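Local atomic coordinates of alpha-glucosidase (Bacteroides thetaiotaomicron, PDB entry 5XFM), a protein that hydrolyses glycosidic bonds as a calcium-binding family 97 glycoside hydrolase, acting as a bifunctional beta-L-arabinopyranosidase and alpha-galactosidase. Residues 36-40 with 52-56; 61-67 with 105-111; 470-474 with 514-518; 565-569 with 581-586. The protein carries 1 engineered substitution. All blocks are in the same frame, centred on the assembly; numbering follows the deposited sequence.

Contact 1 of 4, residues 36-40 with 52-56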
loop_
_atom_site.group_PDB
_atom_site.type_symbol
_atom_site.label_atom_id
_atom_site.label_comp_id
_atom_site.label_asym_id
_atom_site.label_seq_id
_atom_site.Cartn_x
_atom_site.Cartn_y
_atom_site.Cartn_z
ATOM N N THR A 36 -19.945 -30.511 -2.086
ATOM C CA THR A 36 -20.632 -29.813 -3.160
ATOM C C THR A 36 -19.802 -28.612 -3.594
ATOM O O THR A 36 -19.706 -28.287 -4.776
ATOM C CB THR A 36 -22.032 -29.343 -2.720
ATOM O OG1 THR A 36 -22.825 -30.480 -2.358
ATOM C CG2 THR A 36 -22.723 -28.577 -3.837
ATOM N N LYS A 37 -19.203 -27.951 -2.617
ATOM C CA LYS A 37 -18.404 -26.775 -2.885
ATOM C C LYS A 37 -17.026 -26.905 -2.241
ATOM O O LYS A 37 -16.916 -26.998 -1.017
ATOM C CB LYS A 37 -19.152 -25.535 -2.392
ATOM C CG LYS A 37 -18.454 -24.229 -2.605
ATOM C CD LYS A 37 -19.477 -23.103 -2.763
ATOM C CE LYS A 37 -20.627 -23.229 -1.778
ATOM N NZ LYS A 37 -21.813 -22.430 -2.205
ATOM N N PRO A 38 -15.969 -26.943 -3.067
ATOM C CA PRO A 38 -14.608 -27.059 -2.545
ATOM C C PRO A 38 -14.286 -25.905 -1.606
ATOM O O PRO A 38 -14.662 -24.766 -1.880
ATOM C CB PRO A 38 -13.740 -27.004 -3.807
ATOM C CG PRO A 38 -14.576 -26.292 -4.808
ATOM C CD PRO A 38 -15.978 -26.753 -4.528
ATOM N N CYS A 39 -13.603 -26.194 -0.508
ATOM C CA CYS A 39 -13.332 -25.159 0.469
ATOM C C CYS A 39 -12.055 -25.418 1.256
ATOM O O CYS A 39 -11.456 -26.480 1.150
ATOM C CB CYS A 39 -14.526 -25.017 1.420
ATOM S SG CYS A 39 -15.052 -26.565 2.194
ATOM N N TYR A 40 -11.631 -24.416 2.016
ATOM C CA TYR A 40 -10.481 -24.531 2.900
ATOM C C TYR A 40 -10.837 -23.891 4.233
ATOM O O TYR A 40 -11.828 -23.173 4.328
ATOM C CB TYR A 40 -9.247 -23.863 2.288
ATOM C CG TYR A 40 -9.338 -22.355 2.242
ATOM C CD1 TYR A 40 -10.099 -21.722 1.269
ATOM C CD2 TYR A 40 -8.658 -21.565 3.161
ATOM C CE1 TYR A 40 -10.193 -20.348 1.215
ATOM C CE2 TYR A 40 -8.745 -20.187 3.114
ATOM C CZ TYR A 40 -9.515 -19.586 2.139
ATOM O OH TYR A 40 -9.613 -18.220 2.082
ATOM N N LYS A 52 -14.750 -22.635 7.044
ATOM C CA LYS A 52 -14.780 -23.199 5.710
ATOM C C LYS A 52 -15.118 -22.138 4.663
ATOM O O LYS A 52 -16.222 -21.586 4.625
ATOM C CB LYS A 52 -15.773 -24.347 5.695
ATOM C CG LYS A 52 -15.250 -25.529 6.509
ATOM C CD LYS A 52 -16.240 -26.654 6.576
ATOM C CE LYS A 52 -16.538 -27.171 5.202
ATOM N NZ LYS A 52 -16.786 -28.637 5.230
ATOM N N SER A 53 -14.122 -21.854 3.830
ATOM C CA SER A 53 -14.165 -20.754 2.872
ATOM C C SER A 53 -14.073 -21.292 1.454
ATOM O O SER A 53 -13.244 -22.150 1.170
ATOM C CB SER A 53 -13.015 -19.779 3.132
ATOM O OG SER A 53 -13.060 -19.256 4.448
ATOM N N PRO A 54 -14.920 -20.786 0.555
ATOM C CA PRO A 54 -15.063 -21.377 -0.778
ATOM C C PRO A 54 -13.815 -21.227 -1.654
ATOM O O PRO A 54 -13.061 -20.257 -1.529
ATOM C CB PRO A 54 -16.246 -20.606 -1.384
ATOM C CG PRO A 54 -16.911 -19.924 -0.235
ATOM C CD PRO A 54 -15.839 -19.661 0.761
ATOM N N LEU A 55 -13.599 -22.220 -2.510
ATOM C CA LEU A 55 -12.538 -22.198 -3.512
ATOM C C LEU A 55 -13.156 -22.365 -4.887
ATOM O O LEU A 55 -14.310 -22.771 -5.011
ATOM C CB LEU A 55 -11.515 -23.310 -3.263
ATOM C CG LEU A 55 -10.581 -23.219 -2.059
ATOM C CD1 LEU A 55 -9.885 -24.551 -1.842
ATOM C CD2 LEU A 55 -9.560 -22.119 -2.285
ATOM N N GLY A 56 -12.400 -22.055 -5.930
ATOM C CA GLY A 56 -12.845 -22.425 -7.258
ATOM C C GLY A 56 -13.088 -21.258 -8.175
ATOM O O GLY A 56 -12.778 -20.112 -7.836
#
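Tyr40 sets its CG between its own backbone N and carbonyl carbon (chi1 70°), which brings the ring back over Ser53, whose backbone presents CB to it, while OG, anti to the Ser53 carbonyl carbon (chi1 -58°), turns to Glu51 O and Arg147 N. Both residues belong to the antiparallel hairpin of strands 39-44 and 47-59 in the N-terminal region of the enzyme. Ser53 CB lies over one face of the ring in a CH-pi contact, 3.9 Å from the Tyr40 ring centroid. The side chains of Leu55 and Tyr40 cross at about a right angle, with Leu55 CD2 3.6 Å from Tyr40 CD1, and Pro54 O comes to the ring edge in its plane. Tyrosine suits the place because its ring packs on this apolar surface while OH bonds Gly145 O on the adjoining strand 136-147. A glycine in its place would probably leave Ser53 CB and Leu55 CD2 beside a gap and Gly145 O without its hydroxyl mate. The backbones pair through a reciprocal couple, Tyr40 N to Ser53 O (2.9 Å) and Ser53 N to Tyr40 O (2.7 Å). Next to it, Cys39 and Pro54 form a non-hydrogen-bonded pair, where a proline, lacking an N-H, costs no cross-strand bond. Leu55 N then reaches Pro38 O at 2.8 Å. Where the chain turns at Lys52, the bent lysine, also in a cation-pi contact with Phe31, lays its CE 3.4 Å from Cys39 SG.

Contact 2 of 4, residues 61-67 with 105-111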
loop_
_atom_site.group_PDB
_atom_site.type_symbol
_atom_site.label_atom_id
_atom_site.label_comp_id
_atom_site.label_asym_id
_atom_site.label_seq_id
_atom_site.Cartn_x
_atom_site.Cartn_y
_atom_site.Cartn_z
ATOM N N ILE A 61 -13.686 -22.335 -20.416
ATOM C CA ILE A 61 -13.328 -23.668 -20.890
ATOM C C ILE A 61 -13.864 -24.727 -19.928
ATOM O O ILE A 61 -13.688 -25.923 -20.163
ATOM C CB ILE A 61 -11.799 -23.854 -21.056
ATOM C CG1 ILE A 61 -11.111 -23.970 -19.697
ATOM C CG2 ILE A 61 -11.200 -22.746 -21.912
ATOM C CD1 ILE A 61 -9.751 -24.631 -19.746
ATOM N N GLY A 62 -14.508 -24.291 -18.845
ATOM C CA GLY A 62 -15.033 -25.234 -17.871
ATOM C C GLY A 62 -15.379 -24.636 -16.523
ATOM O O GLY A 62 -14.954 -23.534 -16.175
ATOM N N ASP A 63 -16.191 -25.349 -15.756
ATOM C CA ASP A 63 -16.542 -24.843 -14.441
ATOM C C ASP A 63 -15.885 -25.648 -13.325
ATOM O O ASP A 63 -15.912 -26.877 -13.318
ATOM C CB ASP A 63 -18.057 -24.796 -14.265
ATOM C CG ASP A 63 -18.697 -23.702 -15.105
ATOM O OD1 ASP A 63 -17.979 -23.078 -15.921
ATOM O OD2 ASP A 63 -19.903 -23.435 -14.915
ATOM N N PHE A 64 -15.280 -24.921 -12.395
ATOM C CA PHE A 64 -14.560 -25.480 -11.265
ATOM C C PHE A 64 -15.148 -24.888 -9.980
ATOM O O PHE A 64 -14.440 -24.369 -9.118
ATOM C CB PHE A 64 -13.080 -25.153 -11.397
ATOM C CG PHE A 64 -12.481 -25.613 -12.697
ATOM C CD1 PHE A 64 -12.168 -26.943 -12.909
ATOM C CD2 PHE A 64 -12.262 -24.706 -13.722
ATOM C CE1 PHE A 64 -11.636 -27.355 -14.115
ATOM C CE2 PHE A 64 -11.726 -25.111 -14.929
ATOM C CZ PHE A 64 -11.413 -26.430 -15.130
ATOM N N THR A 65 -16.466 -24.975 -9.877
ATOM C CA THR A 65 -17.225 -24.344 -8.806
ATOM C C THR A 65 -17.832 -25.379 -7.864
ATOM O O THR A 65 -17.900 -25.175 -6.647
ATOM C CB THR A 65 -18.340 -23.451 -9.414
ATOM O OG1 THR A 65 -17.782 -22.188 -9.798
ATOM C CG2 THR A 65 -19.464 -23.211 -8.436
ATOM N N LYS A 66 -18.248 -26.506 -8.429
ATOM C CA LYS A 66 -18.959 -27.514 -7.652
ATOM C C LYS A 66 -18.495 -28.940 -7.927
ATOM O O LYS A 66 -18.155 -29.279 -9.056
ATOM C CB LYS A 66 -20.463 -27.420 -7.921
ATOM C CG LYS A 66 -21.102 -26.160 -7.385
ATOM C CD LYS A 66 -22.604 -26.176 -7.568
ATOM C CE LYS A 66 -23.229 -24.930 -6.970
ATOM N NZ LYS A 66 -22.940 -24.827 -5.513
ATOM N N ASN A 67 -18.496 -29.766 -6.885
ATOM C CA ASN A 67 -18.307 -31.194 -7.031
ATOM C C ASN A 67 -16.986 -31.560 -7.708
ATOM O O ASN A 67 -16.966 -32.221 -8.741
ATOM C CB ASN A 67 -19.489 -31.785 -7.805
ATOM C CG ASN A 67 -20.828 -31.558 -7.102
ATOM O OD1 ASN A 67 -20.910 -31.611 -5.873
ATOM N ND2 ASN A 67 -21.869 -31.270 -7.878
ATOM N N ASN A 105 -12.962 -31.570 -12.364
ATOM C CA ASN A 105 -14.419 -31.486 -12.340
ATOM C C ASN A 105 -15.042 -32.729 -12.959
ATOM O O ASN A 105 -14.329 -33.611 -13.425
ATOM C CB ASN A 105 -14.939 -30.223 -13.050
ATOM C CG ASN A 105 -14.618 -30.187 -14.539
ATOM O OD1 ASN A 105 -14.107 -31.147 -15.119
ATOM N ND2 ASN A 105 -14.949 -29.070 -15.171
ATOM N N GLU A 106 -16.372 -32.782 -12.972
ATOM C CA GLU A 106 -17.095 -33.962 -13.425
ATOM C C GLU A 106 -16.840 -34.257 -14.896
ATOM O O GLU A 106 -16.966 -35.399 -15.333
ATOM C CB GLU A 106 -18.600 -33.794 -13.197
ATOM C CG GLU A 106 -19.032 -33.875 -11.741
ATOM C CD GLU A 106 -20.497 -33.520 -11.539
ATOM O OE1 GLU A 106 -20.976 -32.574 -12.204
ATOM O OE2 GLU A 106 -21.167 -34.186 -10.719
ATOM N N GLN A 107 -16.464 -33.230 -15.650
ATOM C CA GLN A 107 -16.192 -33.397 -17.072
ATOM C C GLN A 107 -14.756 -33.855 -17.305
ATOM O O GLN A 107 -14.363 -34.139 -18.431
ATOM C CB GLN A 107 -16.453 -32.090 -17.828
ATOM C CG GLN A 107 -17.909 -31.636 -17.856
ATOM C CD GLN A 107 -18.373 -31.067 -16.526
ATOM O OE1 GLN A 107 -17.567 -30.586 -15.727
ATOM N NE2 GLN A 107 -19.679 -31.119 -16.284
ATOM N N GLY A 108 -13.982 -33.948 -16.231
ATOM C CA GLY A 108 -12.611 -34.402 -16.340
ATOM C C GLY A 108 -11.618 -33.283 -16.588
ATOM O O GLY A 108 -10.430 -33.540 -16.794
ATOM N N GLN A 109 -12.095 -32.041 -16.598
ATOM C CA GLN A 109 -11.199 -30.902 -16.773
ATOM C C GLN A 109 -10.429 -30.644 -15.480
ATOM O O GLN A 109 -10.926 -30.905 -14.385
ATOM C CB GLN A 109 -11.975 -29.664 -17.225
ATOM C CG GLN A 109 -12.614 -29.848 -18.592
ATOM C CD GLN A 109 -13.801 -28.945 -18.819
ATOM O OE1 GLN A 109 -14.619 -28.736 -17.922
ATOM N NE2 GLN A 109 -13.917 -28.419 -20.030
ATOM N N LYS A 110 -9.190 -30.182 -15.628
ATOM C CA LYS A 110 -8.239 -30.115 -14.522
ATOM C C LYS A 110 -7.952 -28.691 -14.056
ATOM O O LYS A 110 -7.974 -27.749 -14.850
ATOM C CB LYS A 110 -6.941 -30.827 -14.920
ATOM C CG LYS A 110 -7.127 -32.338 -15.064
ATOM C CD LYS A 110 -5.863 -33.070 -15.488
ATOM C CE LYS A 110 -6.151 -34.574 -15.595
ATOM N NZ LYS A 110 -4.933 -35.429 -15.718
ATOM N N LEU A 111 -7.703 -28.546 -12.757
ATOM C CA LEU A 111 -7.353 -27.260 -12.158
ATOM C C LEU A 111 -6.414 -27.455 -10.962
ATOM O O LEU A 111 -6.661 -28.301 -10.118
ATOM C CB LEU A 111 -8.623 -26.509 -11.723
ATOM C CG LEU A 111 -8.480 -25.261 -10.843
ATOM C CD1 LEU A 111 -7.991 -24.081 -11.659
ATOM C CD2 LEU A 111 -9.789 -24.908 -10.148
#
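Asn105 reaches across to the backbone of strand 62-64, its ND2 donating to Asp63 O at 3.0 Å in a nearly straight bond (168° at the hydrogen). The oxygen lies in the plane of the Asn105 amide, although the nitrogen stands above the Asp63 carbonyl plane. Beside this bond sits the ring of Phe64, whose plane is within 15° of that amide. Leu111 CB covers one ring face, 4.0 Å from the Phe64 centroid, and Leu111 CD2 comes to 3.5 Å from Phe64 CB. At the ring edge Phe64 CE1 meets Gln109 O at 3.6 Å. A flat aromatic fits between an amide, a carbonyl and a leucine because each can use a different part of it.

What positions Asn105 is the chain that follows. Its CG lies between backbone N and carbonyl carbon (chi1 64°), turning the amide back over the type I turn from Asn105 to Gly108. Here Gln109 N donates to Asn105 OD1 at 2.7 Å, and Asn105 ND2 gives its other hydrogen to a lone pair of Gln109 OE1 at 2.8 Å. One asparagine amide thus ties the turn together and still grips the backbone of strand 62-64, a task for a group with both donor and acceptor. Gly108 has a positive phi suited to glycine, and at Gly62 a CB would run into Gln109 OE1.

Farther out, Phe64 and Leu111 both rest on Leu128 of strand 121-128. The turn links strand 91-104 to strand 110-117 of one antiparallel sheet, whereas strand 62-64 belongs to another, beside strand 47-59, so the contact bridges the two sheets.

Contact 3 of 4, residues 470-474 with 514-518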
loop_
_atom_site.group_PDB
_atom_site.type_symbol
_atom_site.label_atom_id
_atom_site.label_comp_id
_atom_site.label_asym_id
_atom_site.label_seq_id
_atom_site.Cartn_x
_atom_site.Cartn_y
_atom_site.Cartn_z
ATOM N N GLU A 470 -7.305 12.804 11.146
ATOM C CA GLU A 470 -5.923 12.478 10.800
ATOM C C GLU A 470 -5.304 11.393 11.672
ATOM O O GLU A 470 -4.726 10.420 11.161
ATOM C CB GLU A 470 -5.038 13.722 10.866
ATOM C CG GLU A 470 -3.581 13.398 10.563
ATOM C CD GLU A 470 -2.641 14.559 10.794
ATOM O OE1 GLU A 470 -3.030 15.519 11.496
ATOM O OE2 GLU A 470 -1.503 14.498 10.285
ATOM N N ALA A 471 -5.418 11.561 12.985
ATOM C CA ALA A 471 -4.781 10.637 13.918
ATOM C C ALA A 471 -5.334 9.220 13.770
ATOM O O ALA A 471 -4.581 8.257 13.742
ATOM C CB ALA A 471 -4.948 11.135 15.345
ATOM N N PHE A 472 -6.650 9.114 13.642
ATOM C CA PHE A 472 -7.340 7.841 13.443
ATOM C C PHE A 472 -6.781 7.057 12.234
ATOM O O PHE A 472 -6.370 5.886 12.358
ATOM C CB PHE A 472 -8.845 8.129 13.299
ATOM C CG PHE A 472 -9.682 6.939 12.928
ATOM C CD1 PHE A 472 -9.897 5.916 13.836
ATOM C CD2 PHE A 472 -10.311 6.880 11.694
ATOM C CE1 PHE A 472 -10.689 4.831 13.503
ATOM C CE2 PHE A 472 -11.106 5.804 11.354
ATOM C CZ PHE A 472 -11.295 4.775 12.258
ATOM N N ASN A 473 -6.741 7.712 11.075
ATOM C CA ASN A 473 -6.244 7.083 9.853
ATOM C C ASN A 473 -4.750 6.762 9.924
ATOM O O ASN A 473 -4.302 5.701 9.448
ATOM C CB ASN A 473 -6.539 7.976 8.645
ATOM C CG ASN A 473 -8.026 8.077 8.344
ATOM O OD1 ASN A 473 -8.594 9.174 8.281
ATOM N ND2 ASN A 473 -8.667 6.926 8.159
ATOM N N THR A 474 -3.983 7.665 10.536
ATOM C CA THR A 474 -2.564 7.410 10.805
ATOM C C THR A 474 -2.391 6.158 11.672
ATOM O O THR A 474 -1.432 5.406 11.515
ATOM C CB THR A 474 -1.891 8.616 11.486
ATOM O OG1 THR A 474 -2.029 9.771 10.651
ATOM C CG2 THR A 474 -0.410 8.358 11.720
ATOM N N PHE A 514 3.893 14.738 16.516
ATOM C CA PHE A 514 3.024 13.809 15.788
ATOM C C PHE A 514 3.445 13.733 14.319
ATOM O O PHE A 514 3.641 12.650 13.765
ATOM C CB PHE A 514 1.555 14.236 15.900
ATOM C CG PHE A 514 0.595 13.350 15.142
ATOM C CD1 PHE A 514 0.432 13.483 13.767
ATOM C CD2 PHE A 514 -0.169 12.403 15.811
ATOM C CE1 PHE A 514 -0.444 12.671 13.073
ATOM C CE2 PHE A 514 -1.056 11.589 15.121
ATOM C CZ PHE A 514 -1.191 11.722 13.751
ATOM N N GLN A 515 3.555 14.897 13.693
ATOM C CA GLN A 515 3.931 14.989 12.286
ATOM C C GLN A 515 5.294 14.385 11.994
ATOM O O GLN A 515 5.470 13.726 10.972
ATOM C CB GLN A 515 3.896 16.449 11.814
ATOM C CG GLN A 515 2.518 17.072 11.878
ATOM C CD GLN A 515 1.560 16.391 10.911
ATOM O OE1 GLN A 515 1.903 16.143 9.753
ATOM N NE2 GLN A 515 0.355 16.091 11.379
ATOM N N LEU A 516 6.269 14.674 12.853
ATOM C CA LEU A 516 7.614 14.131 12.716
ATOM C C LEU A 516 7.577 12.594 12.814
ATOM O O LEU A 516 8.185 11.888 12.004
ATOM C CB LEU A 516 8.543 14.743 13.773
ATOM C CG LEU A 516 8.689 16.279 13.772
ATOM C CD1 LEU A 516 9.715 16.745 14.793
ATOM C CD2 LEU A 516 9.026 16.850 12.395
ATOM N N ALA A 517 6.834 12.094 13.798
ATOM C CA ALA A 517 6.628 10.664 13.999
ATOM C C ALA A 517 6.021 10.020 12.762
ATOM O O ALA A 517 6.307 8.866 12.436
ATOM C CB ALA A 517 5.735 10.421 15.209
ATOM N N THR A 518 5.169 10.779 12.083
ATOM C CA THR A 518 4.489 10.299 10.888
ATOM C C THR A 518 5.458 10.043 9.714
ATOM O O THR A 518 5.172 9.240 8.827
ATOM C CB THR A 518 3.383 11.320 10.489
ATOM O OG1 THR A 518 2.170 10.998 11.181
ATOM C CG2 THR A 518 3.111 11.341 8.995
#
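Phe514 pushes its ring end against helix 470-474, with CZ 3.8 Å from Ala471 CA and CE2 3.9 Å from Ala471 CB. Its CG is anti to the backbone N (chi1 178°), which sends the ring toward helix 470-474. The two short helical segments run 26° from parallel with axes 12.2 Å apart, a wide spacing that a phenylalanine can span and that the small Ala471 accommodates. Thr474 OG1 stands at the ring edge, near its plane, and also bonds back to Glu470 O of its own helix. Farther along, Thr474 CG2 touches Thr518 OG1 at 3.7 Å.

Beside the ring, extended Glu470 receives Gln515 NE2 on the syn side of OE2 at 2.7 Å, the amide and carboxylate planes being 40° apart. With Glu470 replaced by an alanine, Gln515 NE2 is likely to lose its carboxylate mate and Phe514 CE1 its neighbour. Thr510 OG1 is shared, bonding both Glu470 OE1 and Gln515 NE2, and Gln515 OE1 takes Leu493 N. The buried polar ends therefore satisfy one another, and the neutral amide and hydroxyl groups probably help to stabilise a carboxylate charge held away from solvent.

Contact 4 of 4, residues 565-569 with 581-586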
loop_
_atom_site.group_PDB
_atom_site.type_symbol
_atom_site.label_atom_id
_atom_site.label_comp_id
_atom_site.label_asym_id
_atom_site.label_seq_id
_atom_site.Cartn_x
_atom_site.Cartn_y
_atom_site.Cartn_z
ATOM N N GLY A 565 -6.376 2.391 14.718
ATOM C CA GLY A 565 -7.274 3.522 14.864
ATOM C C GLY A 565 -7.174 4.218 16.209
ATOM O O GLY A 565 -7.705 5.316 16.387
ATOM N N LYS A 566 -6.450 3.612 17.143
ATOM C CA LYS A 566 -6.358 4.146 18.498
ATOM C C LYS A 566 -4.953 4.661 18.778
ATOM O O LYS A 566 -4.771 5.822 19.157
ATOM C CB LYS A 566 -6.763 3.081 19.512
ATOM C CG LYS A 566 -8.274 2.878 19.576
ATOM C CD LYS A 566 -8.651 1.690 20.443
ATOM C CE LYS A 566 -10.151 1.638 20.688
ATOM N NZ LYS A 566 -10.832 0.630 19.829
ATOM N N TYR A 567 -3.950 3.811 18.579
ATOM C CA TYR A 567 -2.574 4.265 18.774
ATOM C C TYR A 567 -1.605 3.340 18.068
ATOM O O TYR A 567 -1.943 2.202 17.764
ATOM C CB TYR A 567 -2.238 4.371 20.269
ATOM C CG TYR A 567 -2.049 3.057 20.994
ATOM C CD1 TYR A 567 -3.140 2.283 21.371
ATOM C CD2 TYR A 567 -0.779 2.609 21.339
ATOM C CE1 TYR A 567 -2.971 1.087 22.050
ATOM C CE2 TYR A 567 -0.598 1.422 22.021
ATOM C CZ TYR A 567 -1.698 0.660 22.370
ATOM O OH TYR A 567 -1.524 -0.525 23.044
ATOM N N VAL A 568 -0.409 3.834 17.771
ATOM C CA VAL A 568 0.564 2.978 17.099
ATOM C C VAL A 568 1.995 3.312 17.505
ATOM O O VAL A 568 2.376 4.480 17.614
ATOM C CB VAL A 568 0.420 3.050 15.549
ATOM C CG1 VAL A 568 0.667 4.447 15.032
ATOM C CG2 VAL A 568 1.359 2.056 14.875
ATOM N N VAL A 569 2.761 2.255 17.759
ATOM C CA VAL A 569 4.157 2.338 18.173
ATOM C C VAL A 569 5.013 1.354 17.388
ATOM O O VAL A 569 4.875 0.132 17.564
ATOM C CB VAL A 569 4.336 2.019 19.681
ATOM C CG1 VAL A 569 5.742 2.363 20.137
ATOM C CG2 VAL A 569 3.295 2.743 20.523
ATOM N N ALA A 581 8.853 5.437 16.654
ATOM C CA ALA A 581 7.835 6.458 16.494
ATOM C C ALA A 581 6.517 5.963 17.057
ATOM O O ALA A 581 6.141 4.798 16.865
ATOM C CB ALA A 581 7.687 6.842 15.033
ATOM N N ALA A 582 5.832 6.843 17.779
ATOM C CA ALA A 582 4.531 6.495 18.335
ATOM C C ALA A 582 3.575 7.667 18.260
ATOM O O ALA A 582 3.985 8.812 18.442
ATOM C CB ALA A 582 4.675 6.019 19.776
ATOM N N VAL A 583 2.306 7.393 17.961
ATOM C CA VAL A 583 1.277 8.428 18.063
ATOM C C VAL A 583 -0.002 7.908 18.712
ATOM O O VAL A 583 -0.284 6.690 18.712
ATOM C CB VAL A 583 0.896 9.037 16.689
ATOM C CG1 VAL A 583 2.093 9.715 16.025
ATOM C CG2 VAL A 583 0.271 7.982 15.785
ATOM N N ASN A 584 -0.777 8.854 19.246
ATOM C CA ASN A 584 -2.002 8.544 19.982
ATOM C C ASN A 584 -3.246 9.232 19.412
ATOM O O ASN A 584 -3.338 10.464 19.400
ATOM C CB ASN A 584 -1.829 8.930 21.455
ATOM C CG ASN A 584 -3.110 8.760 22.267
ATOM O OD1 ASN A 584 -3.971 7.934 21.948
ATOM N ND2 ASN A 584 -3.236 9.551 23.328
ATOM N N ALA A 585 -4.217 8.433 18.977
ATOM C CA ALA A 585 -5.465 8.972 18.442
ATOM C C ALA A 585 -6.597 8.904 19.460
ATOM O O ALA A 585 -7.737 9.246 19.144
ATOM C CB ALA A 585 -5.867 8.234 17.171
ATOM N N GLY A 586 -6.296 8.447 20.670
ATOM C CA GLY A 586 -7.305 8.414 21.715
ATOM C C GLY A 586 -7.579 9.821 22.206
ATOM O O GLY A 586 -6.877 10.758 21.824
#
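Val568 and Val583 lie side by side on one face of a paired strand couple, pointing the same way, with Val568 CG1 3.6 Å from Val583 CG2. Their backbones form the hydrogen-bonded pair: Val568 N donates to Val583 O at 3.0 Å, and Val583 N returns a bond to Val568 O at 2.9 Å. This is the tight part. Val583 is roofed by Phe514 and Ala517 of helix 512-521, and Val568 by Cys475 and Pro478, so branched aliphatic residues, which also suit an extended backbone, fill the face well. On the other face Val569 CG2 meets Ala582 CB at 3.6 Å. The methyl of alanine matches this close non-hydrogen-bonded pair, while Val569 reaches on to Leu592 and Leu594 of strand 590-595.

Toward Lys566 the strand pairing gives way to loop, yet one backbone bond persists, Ala585 N to Lys566 O at 2.7 Å. The solvent side is the Lys566 side chain, which starts away from the partner strand and is exposed, as befits a charge. Tyr567 swings its ring off the partner strand, CG lying between backbone N and carbonyl carbon (chi1 73°), and its OH bonds Asp561 OD2. Across from it buried Asn584 holds the end of its strand: OD1 accepts Gly586 N at 2.7 Å from above the amide plane, and ND2 serves Ile632 O and Glu588 O.

The Asn584-to-Gly586 bond makes an Asx turn, and Lys566 with Tyr567 forms a classic beta bulge against strand 556-563. Together they finish one end of an antiparallel hairpin, strands 567-574 and 577-584, in the C-terminal all-beta domain of this family 97 hydrolase.

In the fold
The four contacts form two pairs. Contacts 1 and 2, with centres 14 Å apart, share the N-terminal region and touch where Thr36 O lies 2.8 Å from Asn67 N, a probable hydrogen bond. Contacts 3 and 4 lie closer still, centres 8 Å apart: Phe514 CD2 meets Val583 CG1 at 3.5 Å and Ala471 CB meets Ala585 CB at 3.5 Å, and together these seat two helices of the catalytic-barrel family region on the C-terminal sheet. Between the pairs there is no touch; the centres of contacts 1 and 3 are 40 Å apart. The calcium ligands Glu174, Glu452 and Glu458 belong to none of the four, so these contacts describe domain framework and a domain interface rather than the metal site.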